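PDB 1TED: alpha-pyrone synthesis polyketide synthase-like Pks18, which probably extends medium- and long-chain aliphatic acyl-CoA starters with malonyl-CoA to make tri- and tetraketide alpha-pyrones. Local coordinates for residues V72-A84 with N216-C228. Sequence-based numbering, arbitrary orientation.
With MYR (myristic acid), chain E.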
ATOM      1  N   VAL A  72       4.742  20.462 -27.020  1.00 58.11           N
ATOM      2  CA  VAL A  72       4.442  19.722 -25.805  1.00 57.93           C
ATOM      3  C   VAL A  72       5.274  20.216 -24.625  1.00 57.47           C
ATOM      4  O   VAL A  72       5.577  19.456 -23.710  1.00 61.40           O
ATOM      5  CB  VAL A  72       4.694  18.201 -26.021  1.00 57.56           C
ATOM      6  CG1 VAL A  72       6.161  17.956 -26.313  1.00 59.79           C
ATOM      7  CG2 VAL A  72       4.247  17.404 -24.803  1.00 57.12           C
ATOM      8  N   TYR A  73       5.653  21.486 -24.646  1.00 55.08           N
ATOM      9  CA  TYR A  73       6.442  22.060 -23.558  1.00 52.77           C
ATOM     10  C   TYR A  73       5.972  23.474 -23.274  1.00 51.75           C
ATOM     11  O   TYR A  73       5.912  23.891 -22.117  1.00 50.93           O
ATOM     12  CB  TYR A  73       7.943  22.054 -23.897  1.00 52.08           C
ATOM     13  CG  TYR A  73       8.702  20.899 -23.268  1.00 50.12           C
ATOM     14  CD1 TYR A  73       9.085  20.936 -21.928  1.00 48.04           C
ATOM     15  CD2 TYR A  73       8.980  19.742 -23.999  1.00 48.80           C
ATOM     16  CE1 TYR A  73       9.718  19.844 -21.331  1.00 48.47           C
ATOM     17  CE2 TYR A  73       9.610  18.649 -23.414  1.00 47.42           C
ATOM     18  CZ  TYR A  73       9.972  18.705 -22.082  1.00 47.87           C
ATOM     19  OH  TYR A  73      10.557  17.606 -21.498  1.00 47.94           O
ATOM     20  N   GLN A  74       5.634  24.213 -24.326  1.00 49.37           N
ATOM     21  CA  GLN A  74       5.147  25.564 -24.125  1.00 49.69           C
ATOM     22  C   GLN A  74       3.692  25.482 -23.683  1.00 46.78           C
ATOM     23  O   GLN A  74       3.129  26.455 -23.182  1.00 47.11           O
ATOM     24  CB  GLN A  74       5.281  26.403 -25.404  1.00 52.66           C
ATOM     25  CG  GLN A  74       4.701  25.778 -26.657  1.00 56.77           C
ATOM     26  CD  GLN A  74       4.865  26.673 -27.875  1.00 60.19           C
ATOM     27  OE1 GLN A  74       5.969  27.143 -28.175  1.00 60.13           O
ATOM     28  NE2 GLN A  74       3.766  26.910 -28.590  1.00 62.20           N
ATOM     29  N   LYS A  75       3.092  24.307 -23.852  1.00 43.18           N
ATOM     30  CA  LYS A  75       1.704  24.107 -23.453  1.00 42.03           C
ATOM     31  C   LYS A  75       1.593  23.436 -22.076  1.00 39.86           C
ATOM     32  O   LYS A  75       0.501  23.102 -21.629  1.00 39.72           O
ATOM     33  CB  LYS A  75       0.966  23.276 -24.512  1.00 40.92           C
ATOM     34  N   SER A  76       2.722  23.257 -21.399  1.00 38.15           N
ATOM     35  CA  SER A  76       2.727  22.613 -20.085  1.00 35.85           C
ATOM     36  C   SER A  76       2.295  23.534 -18.947  1.00 34.15           C
ATOM     37  O   SER A  76       1.748  23.079 -17.952  1.00 35.71           O
ATOM     38  CB  SER A  76       4.122  22.081 -19.773  1.00 34.94           C
ATOM     39  OG  SER A  76       5.022  23.150 -19.526  1.00 36.38           O
ATOM     40  N   ARG A  77       2.549  24.827 -19.106  1.00 33.58           N
ATOM     41  CA  ARG A  77       2.228  25.831 -18.097  1.00 34.31           C
ATOM     42  C   ARG A  77       3.100  25.622 -16.860  1.00 34.53           C
ATOM     43  O   ARG A  77       2.696  25.911 -15.734  1.00 34.96           O
ATOM     44  CB  ARG A  77       0.742  25.788 -17.726  1.00 36.35           C
ATOM     45  CG  ARG A  77      -0.194  25.921 -18.919  1.00 41.88           C
ATOM     46  CD  ARG A  77      -1.396  26.815 -18.611  1.00 46.28           C
ATOM     47  NE  ARG A  77      -1.182  28.192 -19.057  1.00 49.51           N
ATOM     48  CZ  ARG A  77      -1.350  28.612 -20.310  1.00 51.26           C
ATOM     49  NH1 ARG A  77      -1.745  27.766 -21.252  1.00 53.46           N
ATOM     50  NH2 ARG A  77      -1.109  29.877 -20.628  1.00 50.85           N
ATOM     51  N   ILE A  78       4.311  25.125 -17.097  1.00 35.86           N
ATOM     52  CA  ILE A  78       5.290  24.866 -16.049  1.00 34.46           C
ATOM     53  C   ILE A  78       6.532  25.726 -16.288  1.00 35.09           C
ATOM     54  O   ILE A  78       7.044  25.787 -17.407  1.00 35.31           O
ATOM     55  CB  ILE A  78       5.721  23.384 -16.055  1.00 35.51           C
ATOM     56  CG1 ILE A  78       4.558  22.500 -15.611  1.00 35.01           C
ATOM     57  CG2 ILE A  78       6.942  23.189 -15.169  1.00 33.34           C
ATOM     58  CD1 ILE A  78       4.846  21.019 -15.728  1.00 33.75           C
ATOM     59  N   THR A  79       7.018  26.378 -15.235  1.00 34.63           N
ATOM     60  CA  THR A  79       8.207  27.220 -15.326  1.00 34.55           C
ATOM     61  C   THR A  79       9.426  26.465 -14.800  1.00 34.70           C
ATOM     62  O   THR A  79      10.495  26.516 -15.398  1.00 36.10           O
ATOM     63  CB  THR A  79       8.020  28.513 -14.520  1.00 35.50           C
ATOM     64  OG1 THR A  79       6.960  29.275 -15.102  1.00 38.74           O
ATOM     65  CG2 THR A  79       9.284  29.340 -14.522  1.00 35.78           C
ATOM     66  N   THR A  80       9.251  25.770 -13.677  1.00 34.47           N
ATOM     67  CA  THR A  80      10.321  24.977 -13.063  1.00 35.61           C
ATOM     68  C   THR A  80       9.779  23.735 -12.350  1.00 35.06           C
ATOM     69  O   THR A  80       8.584  23.604 -12.118  1.00 34.63           O
ATOM     70  CB  THR A  80      11.119  25.771 -11.984  1.00 35.03           C
ATOM     71  OG1 THR A  80      10.208  26.326 -11.019  1.00 36.33           O
ATOM     72  CG2 THR A  80      11.954  26.863 -12.607  1.00 32.88           C
ATOM     73  N   ARG A  81      10.691  22.830 -12.018  1.00 36.48           N
ATOM     74  CA  ARG A  81      10.391  21.613 -11.265  1.00 37.17           C
ATOM     75  C   ARG A  81      11.714  21.070 -10.707  1.00 35.95           C
ATOM     76  O   ARG A  81      12.794  21.330 -11.253  1.00 35.11           O
ATOM     77  CB  ARG A  81       9.649  20.570 -12.122  1.00 37.49           C
ATOM     78  CG  ARG A  81      10.136  20.425 -13.526  1.00 38.39           C
ATOM     79  CD  ARG A  81       9.247  19.487 -14.352  1.00 36.96           C
ATOM     80  NE  ARG A  81       9.676  19.511 -15.748  1.00 34.51           N
ATOM     81  CZ  ARG A  81       9.670  18.465 -16.561  1.00 35.01           C
ATOM     82  NH1 ARG A  81       9.250  17.281 -16.132  1.00 35.52           N
ATOM     83  NH2 ARG A  81      10.102  18.605 -17.806  1.00 35.14           N
ATOM     84  N   ARG A  82      11.627  20.345  -9.598  1.00 35.83           N
ATOM     85  CA  ARG A  82      12.815  19.818  -8.930  1.00 35.15           C
ATOM     86  C   ARG A  82      13.096  18.366  -9.243  1.00 34.95           C
ATOM     87  O   ARG A  82      12.177  17.573  -9.427  1.00 34.65           O
ATOM     88  CB  ARG A  82      12.672  19.986  -7.418  1.00 34.98           C
ATOM     89  CG  ARG A  82      12.236  21.378  -6.993  1.00 34.20           C
ATOM     90  CD  ARG A  82      13.122  22.463  -7.591  1.00 34.43           C
ATOM     91  NE  ARG A  82      12.962  23.727  -6.878  1.00 37.06           N
ATOM     92  CZ  ARG A  82      13.678  24.084  -5.816  1.00 35.14           C
ATOM     93  NH1 ARG A  82      14.620  23.284  -5.337  1.00 34.13           N
ATOM     94  NH2 ARG A  82      13.437  25.240  -5.219  1.00 38.23           N
ATOM     95  N   MET A  83      14.376  18.015  -9.295  1.00 33.14           N
ATOM     96  CA  MET A  83      14.756  16.649  -9.597  1.00 33.60           C
ATOM     97  C   MET A  83      15.962  16.164  -8.797  1.00 33.77           C
ATOM     98  O   MET A  83      16.989  16.843  -8.722  1.00 30.49           O
ATOM     99  CB  MET A  83      15.020  16.522 -11.091  1.00 35.20           C
ATOM    100  CG  MET A  83      13.807  16.887 -11.937  1.00 35.61           C
ATOM    101  SD  MET A  83      14.080  16.666 -13.687  1.00 38.46           S
ATOM    102  CE  MET A  83      12.645  17.550 -14.375  1.00 35.66           C
ATOM    103  N   ALA A  84      15.812  14.984  -8.197  1.00 34.14           N
ATOM    104  CA  ALA A  84      16.865  14.373  -7.392  1.00 33.96           C
ATOM    105  C   ALA A  84      18.022  14.011  -8.302  1.00 35.03           C
ATOM    106  O   ALA A  84      19.200  14.084  -7.918  1.00 34.21           O
ATOM    107  CB  ALA A  84      16.329  13.120  -6.708  1.00 32.69           C
ATOM    108  N   ASN A 216       2.579  10.354 -25.180  1.00 32.20           N
ATOM    109  CA  ASN A 216       2.329  10.143 -23.760  1.00 31.93           C
ATOM    110  C   ASN A 216       3.619  10.205 -22.950  1.00 30.14           C
ATOM    111  O   ASN A 216       3.665  10.827 -21.886  1.00 27.38           O
ATOM    112  CB  ASN A 216       1.631   8.805 -23.521  1.00 32.87           C
ATOM    113  CG  ASN A 216       1.508   8.471 -22.040  1.00 33.65           C
ATOM    114  OD1 ASN A 216       2.368   7.805 -21.475  1.00 33.96           O
ATOM    115  ND2 ASN A 216       0.447   8.954 -21.406  1.00 31.32           N
ATOM    116  N   ASP A 217       4.668   9.577 -23.471  1.00 30.09           N
ATOM    117  CA  ASP A 217       5.955   9.577 -22.795  1.00 30.48           C
ATOM    118  C   ASP A 217       6.539  10.984 -22.811  1.00 29.83           C
ATOM    119  O   ASP A 217       7.004  11.475 -21.785  1.00 30.88           O
ATOM    120  CB  ASP A 217       6.923   8.612 -23.472  1.00 31.95           C
ATOM    121  CG  ASP A 217       7.965   8.071 -22.509  1.00 36.51           C
ATOM    122  OD1 ASP A 217       7.616   7.180 -21.699  1.00 36.96           O
ATOM    123  OD2 ASP A 217       9.126   8.540 -22.551  1.00 35.16           O
ATOM    124  N   VAL A 218       6.509  11.632 -23.972  1.00 29.41           N
ATOM    125  CA  VAL A 218       7.032  12.990 -24.098  1.00 27.93           C
ATOM    126  C   VAL A 218       6.273  13.933 -23.179  1.00 27.80           C
ATOM    127  O   VAL A 218       6.862  14.833 -22.571  1.00 27.16           O
ATOM    128  CB  VAL A 218       6.903  13.520 -25.547  1.00 29.67           C
ATOM    129  CG1 VAL A 218       7.306  14.987 -25.599  1.00 28.33           C
ATOM    130  CG2 VAL A 218       7.774  12.688 -26.492  1.00 28.74           C
ATOM    131  N   VAL A 219       4.960  13.720 -23.087  1.00 27.36           N
ATOM    132  CA  VAL A 219       4.095  14.538 -22.245  1.00 28.18           C
ATOM    133  C   VAL A 219       4.404  14.341 -20.759  1.00 29.17           C
ATOM    134  O   VAL A 219       4.513  15.308 -20.005  1.00 28.65           O
ATOM    135  CB  VAL A 219       2.600  14.215 -22.508  1.00 28.26           C
ATOM    136  CG1 VAL A 219       1.722  14.860 -21.434  1.00 26.49           C
ATOM    137  CG2 VAL A 219       2.201  14.722 -23.888  1.00 28.34           C
ATOM    138  N   ILE A 220       4.530  13.087 -20.347  1.00 28.35           N
ATOM    139  CA  ILE A 220       4.837  12.761 -18.960  1.00 32.08           C
ATOM    140  C   ILE A 220       6.190  13.361 -18.565  1.00 30.55           C
ATOM    141  O   ILE A 220       6.342  13.935 -17.487  1.00 29.68           O
ATOM    142  CB  ILE A 220       4.856  11.216 -18.765  1.00 33.24           C
ATOM    143  CG1 ILE A 220       3.647  10.785 -17.948  1.00 35.74           C
ATOM    144  CG2 ILE A 220       6.131  10.765 -18.112  1.00 37.70           C
ATOM    145  CD1 ILE A 220       2.340  10.982 -18.658  1.00 32.50           C
ATOM    146  N   HIS A 221       7.166  13.239 -19.455  1.00 29.56           N
ATOM    147  CA  HIS A 221       8.493  13.756 -19.181  1.00 31.26           C
ATOM    148  C   HIS A 221       8.556  15.274 -19.186  1.00 30.85           C
ATOM    149  O   HIS A 221       9.544  15.862 -18.750  1.00 30.61           O
ATOM    150  CB  HIS A 221       9.495  13.179 -20.178  1.00 30.80           C
ATOM    151  CG  HIS A 221       9.845  11.748 -19.914  1.00 30.38           C
ATOM    152  ND1 HIS A 221      11.141  11.326 -19.697  1.00 32.88           N
ATOM    153  CD2 HIS A 221       9.073  10.639 -19.840  1.00 30.84           C
ATOM    154  CE1 HIS A 221      11.149  10.020 -19.503  1.00 27.71           C
ATOM    155  NE2 HIS A 221       9.909   9.579 -19.583  1.00 30.10           N
ATOM    156  N   SER A 222       7.500  15.917 -19.669  1.00 29.61           N
ATOM    157  CA  SER A 222       7.482  17.372 -19.688  1.00 28.62           C
ATOM    158  C   SER A 222       6.686  17.869 -18.486  1.00 29.64           C
ATOM    159  O   SER A 222       6.764  19.046 -18.126  1.00 29.94           O
ATOM    160  CB  SER A 222       6.837  17.899 -20.981  1.00 29.97           C
ATOM    161  OG  SER A 222       5.418  17.859 -20.919  1.00 25.10           O
ATOM    162  N   LEU A 223       5.938  16.967 -17.853  1.00 27.59           N
ATOM    163  CA  LEU A 223       5.106  17.349 -16.713  1.00 30.13           C
ATOM    164  C   LEU A 223       5.518  16.880 -15.317  1.00 29.85           C
ATOM    165  O   LEU A 223       5.391  17.627 -14.350  1.00 28.52           O
ATOM    166  CB  LEU A 223       3.661  16.890 -16.951  1.00 28.95           C
ATOM    167  CG  LEU A 223       2.853  17.526 -18.084  1.00 29.56           C
ATOM    168  CD1 LEU A 223       1.455  16.933 -18.085  1.00 27.17           C
ATOM    169  CD2 LEU A 223       2.786  19.036 -17.895  1.00 29.78           C
ATOM    170  N   PHE A 224       6.008  15.652 -15.213  1.00 30.21           N
ATOM    171  CA  PHE A 224       6.362  15.087 -13.918  1.00 31.39           C
ATOM    172  C   PHE A 224       7.635  15.607 -13.236  1.00 31.08           C
ATOM    173  O   PHE A 224       8.672  15.790 -13.862  1.00 28.66           O
ATOM    174  CB  PHE A 224       6.391  13.562 -14.047  1.00 32.26           C
ATOM    175  CG  PHE A 224       5.053  12.958 -14.401  1.00 32.94           C
ATOM    176  CD1 PHE A 224       3.987  13.761 -14.809  1.00 35.52           C
ATOM    177  CD2 PHE A 224       4.850  11.585 -14.317  1.00 36.11           C
ATOM    178  CE1 PHE A 224       2.739  13.204 -15.125  1.00 35.92           C
ATOM    179  CE2 PHE A 224       3.596  11.015 -14.632  1.00 35.75           C
ATOM    180  CZ  PHE A 224       2.545  11.827 -15.034  1.00 34.06           C
ATOM    181  N   GLY A 225       7.518  15.847 -11.931  1.00 31.79           N
ATOM    182  CA  GLY A 225       8.628  16.349 -11.141  1.00 31.16           C
ATOM    183  C   GLY A 225       8.815  15.563  -9.853  1.00 30.55           C
ATOM    184  O   GLY A 225       8.115  14.579  -9.614  1.00 30.52           O
ATOM    185  N   ASP A 226       9.752  16.009  -9.017  1.00 29.38           N
ATOM    186  CA  ASP A 226      10.072  15.334  -7.755  1.00 28.73           C
ATOM    187  C   ASP A 226       9.654  16.134  -6.521  1.00 26.38           C
ATOM    188  O   ASP A 226       9.763  17.357  -6.494  1.00 26.14           O
ATOM    189  CB  ASP A 226      11.588  15.057  -7.681  1.00 29.15           C
ATOM    190  CG  ASP A 226      12.060  14.029  -8.705  1.00 29.27           C
ATOM    191  OD1 ASP A 226      11.300  13.701  -9.644  1.00 30.70           O
ATOM    192  OD2 ASP A 226      13.208  13.551  -8.568  1.00 30.62           O
ATOM    193  N   GLY A 227       9.195  15.445  -5.485  1.00 25.71           N
ATOM    194  CA  GLY A 227       8.786  16.168  -4.295  1.00 25.89           C
ATOM    195  C   GLY A 227       8.448  15.287  -3.117  1.00 26.59           C
ATOM    196  O   GLY A 227       8.323  14.072  -3.249  1.00 27.86           O
ATOM    197  N   CYS A 228       8.307  15.905  -1.953  1.00 26.88           N
ATOM    198  CA  CYS A 228       7.970  15.171  -0.746  1.00 25.79           C
ATOM    199  C   CYS A 228       7.102  16.035   0.156  1.00 24.97           C
ATOM    200  O   CYS A 228       7.222  17.260   0.166  1.00 23.19           O
ATOM    201  CB  CYS A 228       9.246  14.762  -0.004  1.00 27.29           C
ATOM    202  SG  CYS A 228       8.956  13.745   1.461  1.00 27.24           S
TER
HETATM  203  C1  MYR E3045      12.977  15.493 -17.783  1.00 54.00           C
HETATM  204  O1  MYR E3045      13.448  16.585 -17.474  1.00 54.28           O
HETATM  205  O2  MYR E3045      12.566  15.318 -18.932  1.00 54.78           O
HETATM  206  C2  MYR E3045      12.904  14.361 -16.757  1.00 53.49           C
HETATM  207  C3  MYR E3045      11.452  14.049 -16.389  1.00 51.31           C
HETATM  208  C4  MYR E3045      11.376  12.938 -15.338  1.00 48.26           C
HETATM  209  C5  MYR E3045       9.926  12.587 -14.998  1.00 45.41           C
HETATM  210  C6  MYR E3045       9.176  11.978 -16.185  1.00 42.55           C
HETATM  211  C7  MYR E3045       9.682  10.581 -16.556  1.00 40.21           C
HETATM  212  C8  MYR E3045       9.366   9.543 -15.477  1.00 38.57           C
HETATM  213  C9  MYR E3045       7.858   9.357 -15.295  1.00 38.26           C
HETATM  214  C10 MYR E3045       7.565   8.426 -14.118  1.00 37.39           C
HETATM  215  C11 MYR E3045       6.057   8.289 -13.894  1.00 39.06           C
HETATM  216  C12 MYR E3045       5.759   7.401 -12.684  1.00 37.48           C
HETATM  217  C13 MYR E3045       4.252   7.336 -12.428  1.00 38.37           C
HETATM  218  C14 MYR E3045       3.938   6.484 -11.197  1.00 40.58           C
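Arg-81 hydrogen-bonds to two backbone carbonyls of segment 216-228, His-221 O and Phe-224 O. Both its terminal nitrogens, NH1 and NH2, close on His-221 O, each at 3.0 Å; the NH2 bond lies on a lone pair, whereas NH1 sits above the carbonyl plane. NH1 also donates to Phe-224 O (2.8 Å), and Gln-49 OE1 accepts from NH2. Ser-222 O lies over one guanidinium face without a bond from Arg-81; Gln-49 NE2 supplies its donor. The contact lies in the thiolase fold of a type III polyketide synthase: His-221 is the probable substrate-binding histidine, and Phe-224 lies near the likely nucleophile Cys-175. Myristic acid passes His-221 and Phe-224, its C7 over one imidazole face and its C11 at the phenyl edge. Further along, Asp-226 N donates to Arg-82 O (2.9 Å), and Ala-84 N donates to Asp-226 OD2 in a nearly straight bond (3.0 Å, 178°), from above the carboxylate plane; Ser-206 OG also bonds this oxygen. At the opposite end of the contact, Ser-222 CB makes a CH-pi contact over the Tyr-73 ring, 3.6 Å from its centroid, while Ser-222 OG, chi1 80°, turns back to donate to Val-219 O. Val-72 packs tightly, CG1 on Val-218 CG1 and CG2 on Val-219 CG2.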